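Local coordinates for isocitrate dehydrogenase [NAD] subunit 1, mitochondrial (Saccharomyces cerevisiae, PDB 3BLX), which catalyses the NAD+-dependent oxidative decarboxylation of isocitrate to 2-oxoglutarate in the mitochondrial citric acid cycle, as one of two kinds of subunit in an octamer, and also binds RNA, at residues Asn185-Lys188 / Leu189-Leu193; Asn131-Gly134 / Glu135-Leu139. One frame throughout, in Å; residues are numbered along the deposited sequence.

Contact 1. Residues Asn185-Lys188 / Leu189-Leu193; sequences NIMK and LGDGL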
loop_
_atom_site.group_PDB
_atom_site.type_symbol
_atom_site.label_atom_id
_atom_site.label_comp_id
_atom_site.label_asym_id
_atom_site.label_seq_id
_atom_site.Cartn_x
_atom_site.Cartn_y
_atom_site.Cartn_z
ATOM N N ASN E 185 -18.856 34.623 6.235
ATOM C CA ASN E 185 -18.873 35.985 6.754
ATOM C C ASN E 185 -18.185 36.077 8.124
ATOM O O ASN E 185 -17.548 37.082 8.445
ATOM C CB ASN E 185 -20.309 36.535 6.796
ATOM C CG ASN E 185 -21.261 35.655 7.606
ATOM O OD1 ASN E 185 -21.058 34.443 7.732
ATOM N ND2 ASN E 185 -22.317 36.266 8.150
ATOM N N ILE E 186 -18.303 35.009 8.912
ATOM C CA ILE E 186 -17.725 34.942 10.251
ATOM C C ILE E 186 -16.478 34.059 10.275
ATOM O O ILE E 186 -15.404 34.495 10.706
ATOM C CB ILE E 186 -18.730 34.372 11.262
ATOM C CG1 ILE E 186 -19.907 35.328 11.431
ATOM C CG2 ILE E 186 -18.063 34.137 12.599
ATOM C CD1 ILE E 186 -20.910 34.850 12.455
ATOM N N MET E 187 -16.637 32.812 9.832
ATOM C CA MET E 187 -15.514 31.880 9.670
ATOM C C MET E 187 -14.855 32.132 8.321
ATOM O O MET E 187 -15.030 31.347 7.396
ATOM C CB MET E 187 -15.990 30.410 9.711
ATOM C CG MET E 187 -16.996 30.037 10.813
ATOM S SD MET E 187 -16.380 30.167 12.508
ATOM C CE MET E 187 -14.960 29.085 12.485
ATOM N N LYS E 188 -14.115 33.224 8.199
ATOM C CA LYS E 188 -13.622 33.666 6.892
ATOM C C LYS E 188 -12.611 32.684 6.285
ATOM O O LYS E 188 -12.470 32.561 5.064
ATOM C CB LYS E 188 -13.026 35.078 7.006
ATOM C CG LYS E 188 -13.914 36.039 7.796
ATOM C CD LYS E 188 -13.479 37.495 7.656
ATOM C CE LYS E 188 -14.427 38.419 8.425
ATOM N NZ LYS E 188 -14.128 39.878 8.221
ATOM N N LEU E 189 -11.914 31.964 7.151
ATOM C CA LEU E 189 -10.887 31.049 6.688
ATOM C C LEU E 189 -11.465 29.687 6.294
ATOM O O LEU E 189 -11.330 29.248 5.141
ATOM C CB LEU E 189 -9.861 30.847 7.789
ATOM C CG LEU E 189 -8.416 30.917 7.319
ATOM C CD1 LEU E 189 -8.241 32.193 6.513
ATOM C CD2 LEU E 189 -7.497 30.889 8.541
ATOM N N GLY E 190 -12.105 29.028 7.264
ATOM C CA GLY E 190 -12.634 27.683 7.096
ATOM C C GLY E 190 -13.800 27.583 6.131
ATOM O O GLY E 190 -13.788 26.763 5.203
ATOM N N ASP E 191 -14.823 28.404 6.348
ATOM C CA ASP E 191 -15.990 28.378 5.473
ATOM C C ASP E 191 -15.710 29.181 4.201
ATOM O O ASP E 191 -16.393 29.015 3.193
ATOM C CB ASP E 191 -17.261 28.843 6.206
ATOM C CG ASP E 191 -17.871 27.742 7.095
ATOM O OD1 ASP E 191 -17.126 26.838 7.563
ATOM O OD2 ASP E 191 -19.099 27.783 7.332
ATOM N N GLY E 192 -14.686 30.032 4.246
ATOM C CA GLY E 192 -14.181 30.674 3.045
ATOM C C GLY E 192 -13.591 29.636 2.102
ATOM O O GLY E 192 -13.887 29.609 0.907
ATOM N N LEU E 193 -12.757 28.761 2.653
ATOM C CA LEU E 193 -12.204 27.632 1.909
ATOM C C LEU E 193 -13.287 26.811 1.215
ATOM O O LEU E 193 -13.186 26.475 0.029
ATOM C CB LEU E 193 -11.451 26.730 2.873
ATOM C CG LEU E 193 -10.680 25.539 2.312
ATOM C CD1 LEU E 193 -9.547 26.033 1.454
ATOM C CD2 LEU E 193 -10.138 24.676 3.435
#
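Met187 and Asp191 meet where an inverse gamma turn centred on Met187 gives way to helix 190-205, a worked example of a loop carbonyl, Met187 O, accepting from amides in the first turn of a helix. The hydrogen bonds come first. A weak bond from Lys188 N to Ile186 O (3.1 Å) closes the gamma turn. The carbonyl of Met187 then serves the amides at the head of the helix: Asp191 N donates to Met187 O at 3.1 Å with a bent N-H...O angle of 136°, while Gly192 N adds a weak second bond to the same oxygen at 3.4 Å. Leu193 N to Leu189 O (2.9 Å) carries the helical pattern onward.

Side-chain packing is sparse and confined to the roots. Met187 CB lies 4.0 Å from Asp191 CB, and the Asp191 CB also rests beside Met187 O. With CG anti to the carbonyl carbon (chi1 -45°) and further bends at chi2 and chi3, the thioether end of Met187 curls away from the helix. Asp191 likewise spends its polar end outside the turn: OD2 is hydrogen-bonded to Lys183 N and to Tyr239 OH, which ties the helix start to the residue that, by similarity, is critical for catalysis. From a neighbouring subunit 2 chain, the Glu146 carboxylate takes hydrogen bonds from Leu189 N and Gly190 N, so the turn belongs to the subunit interface as well.

A contact of a third kind lies alongside: the CA-H of Gly192 points at Lys188 O, with CA and O 3.3 Å apart.

Contact 2. Residues Asn131-Gly134 / Glu135-Leu139; sequences NTEG and EFSGL
Two first torsions bring Phe136 and Asn131 together: the ring carbon CG of Phe136 stands opposite its own carbonyl carbon (chi1 -57°), and the carboxamide of Asn131 swings away from its backbone N (chi1 -172°). The amide oxygen OD1 of Asn131 thereby reaches Phe136 CE1 at 3.6 Å, approaching the ring obliquely, with amide and ring planes 68° apart. Phe136 CD1 lies 3.8 Å from Asn131 O.

What returns the ring to Asn131 is a pair of overlapping beta turns, the first close to type II' with Gly134 in its second place, the other running through the short 3-10 segment 135-136. Phe136 N donates to Glu133 O at 3.1 Å and Ser137 N to Gly134 O at 3.3 Å; Gly134 takes the positive phi of that second place, which favours a glycine. Ser137 follows, its OG 3.5 Å from Glu133 CA.

Arg98, a substrate-binding residue by similarity, completes the cluster through a cation-pi contact with Phe136 and a bond from NE to Asn131 O, while Asn131 ND2 is hydrogen-bonded to Ile103 O. An alanine at Phe136 removes the ring, and the guanidinium of Arg98, without its cation-pi partner, would probably be freer to turn, with a gap beside the Asn131 carboxamide.

A ring and a backbone carbonyl thus meet the same arginine, consistent with a second shell that positions Arg98 for the substrate.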
loop_
_atom_site.group_PDB
_atom_site.type_symbol
_atom_site.label_atom_id
_atom_site.label_comp_id
_atom_site.label_asym_id
_atom_site.label_seq_id
_atom_site.Cartn_x
_atom_site.Cartn_y
_atom_site.Cartn_z
ATOM N N ASN E 131 -19.837 14.407 5.339
ATOM C CA ASN E 131 -20.078 13.494 6.457
ATOM C C ASN E 131 -18.832 12.955 7.214
ATOM O O ASN E 131 -18.941 12.009 7.999
ATOM C CB ASN E 131 -20.984 12.334 5.973
ATOM C CG ASN E 131 -21.457 11.428 7.107
ATOM O OD1 ASN E 131 -22.046 11.878 8.102
ATOM N ND2 ASN E 131 -21.201 10.137 6.957
ATOM N N THR E 132 -17.658 13.546 7.022
ATOM C CA THR E 132 -16.486 12.979 7.687
ATOM C C THR E 132 -15.675 13.957 8.535
ATOM O O THR E 132 -14.750 13.551 9.234
ATOM C CB THR E 132 -15.534 12.257 6.689
ATOM O OG1 THR E 132 -15.129 13.154 5.649
ATOM C CG2 THR E 132 -16.209 11.071 6.064
ATOM N N GLU E 133 -16.062 15.226 8.494
ATOM C CA GLU E 133 -15.255 16.318 9.024
ATOM C C GLU E 133 -16.151 17.275 9.803
ATOM O O GLU E 133 -17.320 16.996 9.989
ATOM C CB GLU E 133 -14.706 17.087 7.842
ATOM C CG GLU E 133 -13.320 17.479 7.949
ATOM C CD GLU E 133 -12.806 17.972 6.608
ATOM O OE1 GLU E 133 -11.668 17.586 6.257
ATOM O OE2 GLU E 133 -13.548 18.714 5.895
ATOM N N GLY E 134 -15.612 18.422 10.205
ATOM C CA GLY E 134 -16.364 19.393 10.971
ATOM C C GLY E 134 -16.905 18.793 12.253
ATOM O O GLY E 134 -16.147 18.338 13.115
ATOM N N GLU E 135 -18.227 18.791 12.354
ATOM C CA GLU E 135 -18.940 18.231 13.497
ATOM C C GLU E 135 -18.505 16.795 13.820
ATOM O O GLU E 135 -18.422 16.407 14.980
ATOM C CB GLU E 135 -20.454 18.290 13.242
ATOM C CG GLU E 135 -21.309 17.882 14.431
ATOM C CD GLU E 135 -22.766 18.325 14.315
ATOM O OE1 GLU E 135 -23.036 19.415 13.757
ATOM O OE2 GLU E 135 -23.641 17.578 14.814
ATOM N N PHE E 136 -18.190 16.018 12.789
ATOM C CA PHE E 136 -17.943 14.594 12.945
ATOM C C PHE E 136 -16.494 14.161 13.192
ATOM O O PHE E 136 -16.226 12.958 13.257
ATOM C CB PHE E 136 -18.484 13.839 11.743
ATOM C CG PHE E 136 -19.930 14.078 11.506
ATOM C CD1 PHE E 136 -20.360 14.627 10.314
ATOM C CD2 PHE E 136 -20.873 13.769 12.488
ATOM C CE1 PHE E 136 -21.720 14.852 10.108
ATOM C CE2 PHE E 136 -22.219 14.002 12.284
ATOM C CZ PHE E 136 -22.648 14.533 11.101
ATOM N N SER E 137 -15.572 15.114 13.342
ATOM C CA SER E 137 -14.165 14.787 13.607
ATOM C C SER E 137 -13.487 15.761 14.583
ATOM O O SER E 137 -12.261 15.883 14.632
ATOM C CB SER E 137 -13.359 14.719 12.297
ATOM O OG SER E 137 -13.067 16.016 11.780
ATOM N N GLY E 138 -14.268 16.464 15.374
ATOM C CA GLY E 138 -13.629 17.405 16.277
ATOM C C GLY E 138 -12.712 16.852 17.371
ATOM O O GLY E 138 -12.164 15.749 17.306
ATOM N N LEU E 139 -12.525 17.682 18.382
ATOM C CA LEU E 139 -12.042 17.261 19.673
ATOM C C LEU E 139 -12.720 18.255 20.593
ATOM O O LEU E 139 -12.857 19.427 20.238
ATOM C CB LEU E 139 -10.529 17.408 19.776
ATOM C CG LEU E 139 -10.049 17.179 21.206
ATOM C CD1 LEU E 139 -9.756 15.714 21.430
ATOM C CD2 LEU E 139 -8.822 18.005 21.500
#

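In the fold
Both contacts are short-range turns built on backbone carbonyls, yet their places in the fold differ. Contact 1 lies about 27 Å from the chain's centre, has exposed residues beside its buried ones, and bonds backbone N-H groups to Glu146 of a subunit 2 chain. Contact 2, about 18 Å from that centre, has no exposed residue among those that touch, carries the aromatic packing that contact 1 lacks, and meets subunit 2 chains through the side chains of Leu139 and, weakly, Glu135. Their centres are about 16 Å apart, yet they share neighbours: strand 147-155 packs against Asp191 in one and Glu133 and Ser137 in the other, and helix 237-251 supplies hydroxyl partners to both, Tyr239 and Ser237.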